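Local coordinates for protein computational Design of Enzyme (Synthetic construct, PDB 3TP4) that is a computationally designed enzyme on a glycosyl hydrolase-like barrel scaffold, probably built to carry an activated serine in a catalytic triad, at residues G221-Y234 and A262-K276. Sequence-based numbering, arbitrary orientation.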
ATOM      1  N   GLY A 221       9.228   9.093   2.659  1.00 23.92           N
ATOM      2  CA  GLY A 221       9.016  10.444   3.150  1.00 22.54           C
ATOM      3  C   GLY A 221      10.239  11.329   3.027  1.00 28.80           C
ATOM      4  O   GLY A 221      11.301  10.879   2.594  1.00 27.24           O
ATOM      5  N   GLY A 222      10.082  12.592   3.423  1.00 27.22           N
ATOM      6  CA  GLY A 222      11.151  13.567   3.352  1.00 20.42           C
ATOM      7  C   GLY A 222      11.482  13.933   1.923  1.00 24.92           C
ATOM      8  O   GLY A 222      12.630  13.799   1.496  1.00 27.67           O
ATOM      9  N   PHE A 223      10.481  14.402   1.185  1.00 18.91           N
ATOM     10  CA  PHE A 223      10.667  14.755  -0.218  1.00 24.06           C
ATOM     11  C   PHE A 223      10.885  16.243  -0.457  1.00 28.52           C
ATOM     12  O   PHE A 223      11.226  16.650  -1.567  1.00 26.05           O
ATOM     13  CB  PHE A 223       9.492  14.220  -1.061  1.00 25.79           C
ATOM     14  CG  PHE A 223       9.389  12.720  -1.041  1.00 25.91           C
ATOM     15  CD1 PHE A 223      10.281  11.946  -1.768  1.00 22.59           C
ATOM     16  CD2 PHE A 223       8.425  12.079  -0.269  1.00 26.50           C
ATOM     17  CE1 PHE A 223      10.212  10.559  -1.740  1.00 27.24           C
ATOM     18  CE2 PHE A 223       8.349  10.696  -0.232  1.00 26.77           C
ATOM     19  CZ  PHE A 223       9.239   9.930  -0.969  1.00 26.48           C
ATOM     20  N   GLY A 224      10.702  17.061   0.581  1.00 29.75           N
ATOM     21  CA  GLY A 224      10.844  18.501   0.425  1.00 28.90           C
ATOM     22  C   GLY A 224       9.759  19.031  -0.490  1.00 33.04           C
ATOM     23  O   GLY A 224       9.903  20.080  -1.137  1.00 31.63           O
ATOM     24  N   GLY A 225       8.661  18.287  -0.557  1.00 25.65           N
ATOM     25  CA  GLY A 225       7.534  18.680  -1.382  1.00 25.26           C
ATOM     26  C   GLY A 225       7.825  18.608  -2.864  1.00 30.66           C
ATOM     27  O   GLY A 225       7.109  19.222  -3.661  1.00 26.24           O
ATOM     28  N   ASN A 226       8.861  17.853  -3.236  1.00 29.38           N
ATOM     29  CA  ASN A 226       9.255  17.723  -4.644  1.00 32.56           C
ATOM     30  C   ASN A 226       8.524  16.582  -5.346  1.00 31.59           C
ATOM     31  O   ASN A 226       8.812  15.414  -5.107  1.00 27.75           O
ATOM     32  CB  ASN A 226      10.777  17.574  -4.776  1.00 26.75           C
ATOM     33  CG  ASN A 226      11.524  18.838  -4.333  1.00 31.94           C
ATOM     34  OD1 ASN A 226      11.445  19.868  -4.998  1.00 36.31           O
ATOM     35  ND2 ASN A 226      12.245  18.759  -3.207  1.00 32.30           N
ATOM     36  N   ARG A 227       7.588  16.932  -6.228  1.00 24.87           N
ATOM     37  CA  ARG A 227       6.652  15.955  -6.776  1.00 26.06           C
ATOM     38  C   ARG A 227       7.294  14.884  -7.631  1.00 30.18           C
ATOM     39  O   ARG A 227       6.902  13.726  -7.554  1.00 26.46           O
ATOM     40  CB  ARG A 227       5.519  16.642  -7.548  1.00 35.01           C
ATOM     41  CG  ARG A 227       4.467  17.243  -6.623  1.00 40.89           C
ATOM     42  CD  ARG A 227       3.686  18.390  -7.251  1.00 48.22           C
ATOM     43  NE  ARG A 227       2.613  17.948  -8.133  1.00 53.91           N
ATOM     44  CZ  ARG A 227       1.335  18.297  -7.998  1.00 48.00           C
ATOM     45  NH1 ARG A 227       0.951  19.089  -7.007  1.00 48.98           N
ATOM     46  NH2 ARG A 227       0.437  17.851  -8.860  1.00 42.96           N
ATOM     47  N   ASP A 228       8.272  15.266  -8.450  1.00 24.99           N
ATOM     48  CA  ASP A 228       8.908  14.306  -9.344  1.00 28.52           C
ATOM     49  C   ASP A 228       9.701  13.259  -8.578  1.00 24.50           C
ATOM     50  O   ASP A 228       9.806  12.120  -9.018  1.00 31.89           O
ATOM     51  CB  ASP A 228       9.798  15.017 -10.377  1.00 33.77           C
ATOM     52  CG  ASP A 228       9.002  15.889 -11.322  1.00 54.69           C
ATOM     53  OD1 ASP A 228       7.790  15.625 -11.507  1.00 61.84           O
ATOM     54  OD2 ASP A 228       9.588  16.840 -11.881  1.00 68.34           O
ATOM     55  N   VAL A 229      10.255  13.632  -7.430  1.00 22.93           N
ATOM     56  CA  VAL A 229      10.933  12.652  -6.595  1.00 22.79           C
ATOM     57  C   VAL A 229       9.895  11.698  -5.956  1.00 28.51           C
ATOM     58  O   VAL A 229      10.041  10.471  -5.974  1.00 25.50           O
ATOM     59  CB  VAL A 229      11.801  13.345  -5.523  1.00 30.00           C
ATOM     60  CG1 VAL A 229      12.490  12.323  -4.650  1.00 28.89           C
ATOM     61  CG2 VAL A 229      12.828  14.282  -6.196  1.00 27.85           C
ATOM     62  N   TYR A 230       8.832  12.274  -5.405  1.00 29.31           N
ATOM     63  CA  TYR A 230       7.744  11.487  -4.829  1.00 23.13           C
ATOM     64  C   TYR A 230       7.148  10.513  -5.848  1.00 26.00           C
ATOM     65  O   TYR A 230       6.861   9.351  -5.526  1.00 23.93           O
ATOM     66  CB  TYR A 230       6.648  12.435  -4.324  1.00 24.89           C
ATOM     67  CG  TYR A 230       5.418  11.738  -3.733  1.00 25.98           C
ATOM     68  CD1 TYR A 230       5.452  11.177  -2.463  1.00 25.34           C
ATOM     69  CD2 TYR A 230       4.229  11.667  -4.450  1.00 23.14           C
ATOM     70  CE1 TYR A 230       4.324  10.546  -1.909  1.00 21.95           C
ATOM     71  CE2 TYR A 230       3.098  11.047  -3.912  1.00 25.92           C
ATOM     72  CZ  TYR A 230       3.154  10.491  -2.644  1.00 21.13           C
ATOM     73  OH  TYR A 230       2.032   9.888  -2.111  1.00 22.99           O
ATOM     74  N   LEU A 231       6.972  10.973  -7.080  1.00 24.91           N
ATOM     75  CA  LEU A 231       6.321  10.133  -8.092  1.00 25.39           C
ATOM     76  C   LEU A 231       7.230   9.163  -8.846  1.00 26.81           C
ATOM     77  O   LEU A 231       6.762   8.465  -9.740  1.00 25.96           O
ATOM     78  CB  LEU A 231       5.564  10.993  -9.102  1.00 22.64           C
ATOM     79  CG  LEU A 231       4.428  11.824  -8.510  1.00 27.74           C
ATOM     80  CD1 LEU A 231       3.922  12.802  -9.565  1.00 28.73           C
ATOM     81  CD2 LEU A 231       3.304  10.923  -7.988  1.00 25.55           C
ATOM     82  N   ARG A 232       8.510   9.103  -8.489  1.00 25.07           N
ATOM     83  CA  ARG A 232       9.442   8.234  -9.220  1.00 31.08           C
ATOM     84  C   ARG A 232       8.921   6.804  -9.394  1.00 33.74           C
ATOM     85  O   ARG A 232       9.032   6.225 -10.476  1.00 27.21           O
ATOM     86  CB  ARG A 232      10.831   8.221  -8.561  1.00 36.17           C
ATOM     87  CG  ARG A 232      11.811   9.206  -9.201  1.00 51.52           C
ATOM     88  CD  ARG A 232      13.024   9.512  -8.308  1.00 57.39           C
ATOM     89  NE  ARG A 232      14.098   8.534  -8.462  1.00 54.29           N
ATOM     90  CZ  ARG A 232      15.316   8.661  -7.935  1.00 48.95           C
ATOM     91  NH1 ARG A 232      15.628   9.731  -7.211  1.00 41.55           N
ATOM     92  NH2 ARG A 232      16.227   7.712  -8.136  1.00 40.38           N
ATOM     93  N   THR A 233       8.340   6.245  -8.333  1.00 28.75           N
ATOM     94  CA  THR A 233       7.923   4.851  -8.343  1.00 24.38           C
ATOM     95  C   THR A 233       6.404   4.665  -8.445  1.00 29.48           C
ATOM     96  O   THR A 233       5.892   3.568  -8.214  1.00 25.88           O
ATOM     97  CB  THR A 233       8.443   4.113  -7.083  1.00 28.67           C
ATOM     98  OG1 THR A 233       7.802   4.635  -5.908  1.00 31.99           O
ATOM     99  CG2 THR A 233       9.967   4.296  -6.947  1.00 23.16           C
ATOM    100  N   TYR A 234       5.692   5.734  -8.796  1.00 25.51           N
ATOM    101  CA  TYR A 234       4.233   5.708  -8.854  1.00 28.03           C
ATOM    102  C   TYR A 234       3.711   4.679  -9.862  1.00 29.99           C
ATOM    103  O   TYR A 234       4.066   4.726 -11.030  1.00 26.20           O
ATOM    104  CB  TYR A 234       3.726   7.090  -9.248  1.00 27.32           C
ATOM    105  CG  TYR A 234       2.219   7.218  -9.296  1.00 27.09           C
ATOM    106  CD1 TYR A 234       1.437   6.875  -8.194  1.00 25.39           C
ATOM    107  CD2 TYR A 234       1.579   7.720 -10.428  1.00 28.62           C
ATOM    108  CE1 TYR A 234       0.059   7.008  -8.229  1.00 28.30           C
ATOM    109  CE2 TYR A 234       0.196   7.863 -10.470  1.00 27.57           C
ATOM    110  CZ  TYR A 234      -0.555   7.498  -9.365  1.00 25.96           C
ATOM    111  OH  TYR A 234      -1.923   7.633  -9.393  1.00 24.95           O
ATOM    112  N   ALA A 262       5.097  20.437   4.109  1.00 27.20           N
ATOM    113  CA  ALA A 262       5.262  20.530   2.651  1.00 27.07           C
ATOM    114  C   ALA A 262       4.892  19.218   1.940  1.00 23.90           C
ATOM    115  O   ALA A 262       4.190  19.226   0.925  1.00 25.48           O
ATOM    116  CB  ALA A 262       6.688  20.950   2.295  1.00 27.66           C
ATOM    117  N   ASP A 263       5.367  18.094   2.469  1.00 25.05           N
ATOM    118  CA  ASP A 263       5.028  16.790   1.905  1.00 23.64           C
ATOM    119  C   ASP A 263       3.546  16.453   2.064  1.00 24.70           C
ATOM    120  O   ASP A 263       2.933  15.899   1.156  1.00 24.23           O
ATOM    121  CB  ASP A 263       5.860  15.675   2.544  1.00 19.39           C
ATOM    122  CG  ASP A 263       7.288  15.621   2.004  1.00 28.06           C
ATOM    123  OD1 ASP A 263       7.588  16.336   1.028  1.00 28.94           O
ATOM    124  OD2 ASP A 263       8.096  14.846   2.556  1.00 27.40           O
ATOM    125  N   LEU A 264       2.976  16.758   3.226  1.00 23.74           N
ATOM    126  CA  LEU A 264       1.558  16.472   3.428  1.00 22.23           C
ATOM    127  C   LEU A 264       0.689  17.317   2.498  1.00 24.90           C
ATOM    128  O   LEU A 264      -0.328  16.841   1.981  1.00 24.07           O
ATOM    129  CB  LEU A 264       1.154  16.624   4.911  1.00 21.45           C
ATOM    130  CG  LEU A 264       1.660  15.519   5.856  1.00 25.24           C
ATOM    131  CD1 LEU A 264       1.375  15.838   7.322  1.00 26.46           C
ATOM    132  CD2 LEU A 264       1.059  14.151   5.503  1.00 27.84           C
ATOM    133  N   ARG A 265       1.091  18.564   2.267  1.00 25.59           N
ATOM    134  CA  ARG A 265       0.380  19.402   1.309  1.00 25.51           C
ATOM    135  C   ARG A 265       0.469  18.772  -0.059  1.00 25.49           C
ATOM    136  O   ARG A 265      -0.520  18.676  -0.784  1.00 25.53           O
ATOM    137  CB  ARG A 265       0.982  20.806   1.227  1.00 26.74           C
ATOM    138  CG  ARG A 265       0.647  21.720   2.398  1.00 30.38           C
ATOM    139  CD  ARG A 265       1.276  23.101   2.188  1.00 34.32           C
ATOM    140  NE  ARG A 265       0.789  23.739   0.971  1.00 34.24           N
ATOM    141  CZ  ARG A 265      -0.216  24.611   0.941  1.00 39.93           C
ATOM    142  NH1 ARG A 265      -0.838  24.941   2.062  1.00 36.70           N
ATOM    143  NH2 ARG A 265      -0.597  25.162  -0.208  1.00 42.02           N
HETATM  144  N   MSE A 266       1.681  18.368  -0.421  1.00 27.54           N
HETATM  145  CA  MSE A 266       1.918  17.799  -1.736  1.00 24.26           C
HETATM  146  C   MSE A 266       1.053  16.579  -2.013  1.00 22.43           C
HETATM  147  O   MSE A 266       0.411  16.493  -3.063  1.00 26.68           O
HETATM  148  CB  MSE A 266       3.387  17.414  -1.877  1.00 22.89           C
HETATM  149  CG  MSE A 266       3.690  16.711  -3.172  1.00 27.24           C
HETATM  150 SE   MSE A 266       5.513  16.033  -3.123  1.00 54.17          SE
HETATM  151  CE  MSE A 266       5.347  14.648  -1.728  1.00 30.03           C
ATOM    152  N   ILE A 267       1.040  15.613  -1.098  1.00 22.52           N
ATOM    153  CA  ILE A 267       0.251  14.419  -1.370  1.00 24.28           C
ATOM    154  C   ILE A 267      -1.252  14.709  -1.459  1.00 20.45           C
ATOM    155  O   ILE A 267      -1.949  14.089  -2.253  1.00 25.46           O
ATOM    156  CB  ILE A 267       0.553  13.242  -0.406  1.00 23.69           C
ATOM    157  CG1 ILE A 267       0.023  13.508   1.002  1.00 20.93           C
ATOM    158  CG2 ILE A 267       2.061  12.924  -0.390  1.00 20.51           C
ATOM    159  CD1 ILE A 267       0.116  12.259   1.892  1.00 21.42           C
ATOM    160  N   ALA A 268      -1.743  15.633  -0.632  1.00 22.19           N
ATOM    161  CA  ALA A 268      -3.145  16.034  -0.672  1.00 27.84           C
ATOM    162  C   ALA A 268      -3.463  16.676  -2.022  1.00 23.72           C
ATOM    163  O   ALA A 268      -4.532  16.456  -2.587  1.00 27.57           O
ATOM    164  CB  ALA A 268      -3.453  17.015   0.458  1.00 22.53           C
ATOM    165  N   GLU A 269      -2.526  17.481  -2.522  1.00 24.84           N
ATOM    166  CA  GLU A 269      -2.715  18.173  -3.793  1.00 30.48           C
ATOM    167  C   GLU A 269      -2.756  17.173  -4.934  1.00 32.70           C
ATOM    168  O   GLU A 269      -3.607  17.264  -5.821  1.00 27.99           O
ATOM    169  CB  GLU A 269      -1.589  19.178  -4.027  1.00 26.97           C
ATOM    170  CG  GLU A 269      -1.729  20.467  -3.231  1.00 29.07           C
ATOM    171  CD  GLU A 269      -0.495  21.353  -3.334  1.00 41.20           C
ATOM    172  OE1 GLU A 269       0.453  20.995  -4.069  1.00 42.19           O
ATOM    173  OE2 GLU A 269      -0.472  22.407  -2.670  1.00 40.99           O
ATOM    174  N   ILE A 270      -1.838  16.210  -4.910  1.00 24.64           N
ATOM    175  CA  ILE A 270      -1.810  15.185  -5.957  1.00 24.32           C
ATOM    176  C   ILE A 270      -3.081  14.339  -5.912  1.00 25.66           C
ATOM    177  O   ILE A 270      -3.709  14.069  -6.943  1.00 29.18           O
ATOM    178  CB  ILE A 270      -0.554  14.295  -5.835  1.00 28.54           C
ATOM    179  CG1 ILE A 270       0.704  15.137  -6.072  1.00 25.13           C
ATOM    180  CG2 ILE A 270      -0.622  13.136  -6.827  1.00 28.89           C
ATOM    181  CD1 ILE A 270       1.999  14.434  -5.722  1.00 27.14           C
ATOM    182  N   ALA A 271      -3.460  13.923  -4.705  1.00 27.54           N
ATOM    183  CA  ALA A 271      -4.706  13.196  -4.516  1.00 26.48           C
ATOM    184  C   ALA A 271      -5.882  14.002  -5.090  1.00 25.58           C
ATOM    185  O   ALA A 271      -6.655  13.497  -5.909  1.00 29.24           O
ATOM    186  CB  ALA A 271      -4.927  12.880  -3.014  1.00 25.06           C
ATOM    187  N   ASP A 272      -6.014  15.252  -4.661  1.00 27.24           N
ATOM    188  CA  ASP A 272      -7.117  16.095  -5.140  1.00 26.47           C
ATOM    189  C   ASP A 272      -7.159  16.188  -6.661  1.00 31.07           C
ATOM    190  O   ASP A 272      -8.227  16.093  -7.264  1.00 32.61           O
ATOM    191  CB  ASP A 272      -7.051  17.494  -4.528  1.00 26.83           C
ATOM    192  CG  ASP A 272      -7.425  17.504  -3.055  1.00 32.86           C
ATOM    193  OD1 ASP A 272      -7.925  16.466  -2.553  1.00 30.33           O
ATOM    194  OD2 ASP A 272      -7.220  18.547  -2.402  1.00 32.32           O
ATOM    195  N   GLU A 273      -6.001  16.365  -7.289  1.00 29.27           N
ATOM    196  CA  GLU A 273      -5.969  16.471  -8.748  1.00 35.93           C
ATOM    197  C   GLU A 273      -6.394  15.170  -9.417  1.00 37.89           C
ATOM    198  O   GLU A 273      -6.992  15.186 -10.492  1.00 33.46           O
ATOM    199  CB  GLU A 273      -4.583  16.891  -9.222  1.00 33.24           C
ATOM    200  CG  GLU A 273      -4.224  18.286  -8.758  1.00 40.90           C
ATOM    201  CD  GLU A 273      -2.737  18.555  -8.812  1.00 48.79           C
ATOM    202  OE1 GLU A 273      -2.011  17.744  -9.435  1.00 47.17           O
ATOM    203  OE2 GLU A 273      -2.301  19.575  -8.227  1.00 49.43           O
ATOM    204  N   LYS A 274      -6.117  14.040  -8.774  1.00 23.47           N
ATOM    205  CA  LYS A 274      -6.433  12.750  -9.390  1.00 27.90           C
ATOM    206  C   LYS A 274      -7.800  12.224  -8.971  1.00 33.03           C
ATOM    207  O   LYS A 274      -8.251  11.202  -9.474  1.00 30.56           O
ATOM    208  CB  LYS A 274      -5.342  11.714  -9.082  1.00 27.27           C
ATOM    209  CG  LYS A 274      -3.967  12.066  -9.704  1.00 24.80           C
ATOM    210  CD  LYS A 274      -2.880  11.099  -9.249  1.00 28.49           C
ATOM    211  CE  LYS A 274      -1.536  11.400  -9.924  1.00 26.43           C
ATOM    212  NZ  LYS A 274      -1.620  11.256 -11.403  1.00 28.85           N
ATOM    213  N   GLY A 275      -8.456  12.927  -8.053  1.00 31.29           N
ATOM    214  CA  GLY A 275      -9.718  12.462  -7.501  1.00 29.68           C
ATOM    215  C   GLY A 275      -9.500  11.242  -6.622  1.00 30.61           C
ATOM    216  O   GLY A 275     -10.348  10.358  -6.547  1.00 34.25           O
ATOM    217  N   LYS A 276      -8.343  11.189  -5.970  1.00 28.35           N
ATOM    218  CA  LYS A 276      -7.990  10.061  -5.117  1.00 25.30           C
ATOM    219  C   LYS A 276      -7.947  10.475  -3.650  1.00 27.52           C
ATOM    220  O   LYS A 276      -8.235  11.621  -3.305  1.00 31.46           O
ATOM    221  CB  LYS A 276      -6.634   9.477  -5.544  1.00 23.19           C
ATOM    222  CG  LYS A 276      -6.660   8.847  -6.959  1.00 24.31           C
ATOM    223  CD  LYS A 276      -5.319   8.208  -7.317  1.00 25.11           C
ATOM    224  CE  LYS A 276      -5.338   7.643  -8.754  1.00 27.01           C
ATOM    225  NZ  LYS A 276      -6.477   6.704  -8.932  1.00 27.72           N
TER
HETATM  226  O   HOH W   1      10.269  17.243   3.404  1.00 37.71           O
HETATM  227  O   HOH W   2       2.685  20.057  -4.773  1.00 40.62           O
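A chi1 of -77° turns the D263 carboxylate away from its own carbonyl carbon and off helix 254-274 into the tight loop that opens 221-234. There it illustrates how one acidic side chain can hold two backbone amides of a loop, one on each oxygen. D263 OD2 takes the N-H of F223 on its syn lone pair, 2.8 Å from F223 N and almost straight, while D263 OD1 is met nearly along its C-O bond by G225 N at 2.7 Å. The loop thus clasped is a type I' turn from F223 to N226; F223 O, at its start, accepts from both N and ND2 of N226. A water on G224 N gives D263 OD2 a further, weak bond.

One helical turn on, M266, a selenomethionine, bends at chi3 and lays CE against Y230, 3.5 Å from Y230 CG, with SE facing the backbone of G225. The Y230 ring also meets CG2 of I267 and CD1 of I270; its hydroxyl is hydrogen-bonded to G244 O of the neighbouring strand. R227 settles among M266, E269, I270 and E273 as a knob in a hole. I270 CG1 lies 3.7 Å above the middle of the R227 guanidinium plane, leaving the edge to acids. R227 NH2 makes a salt bridge with E273 OE1 through a bent hydrogen bond, modelled unusually short at 2.5 Å. R227 NH1 forms a longer salt bridge with E269 OE1, 3.5 Å away, and a water links the same two atoms. Farther along, Y234 OH rests against CD of K274 and CE of K276, and it shares D237 with the K274 amine.

Glycine-rich turn, short helix and long helix flank strand 242-249 in sequence, fitting the TIM-barrel architecture of glycosyl hydrolase family 26, with the long helix packing outside the barrel.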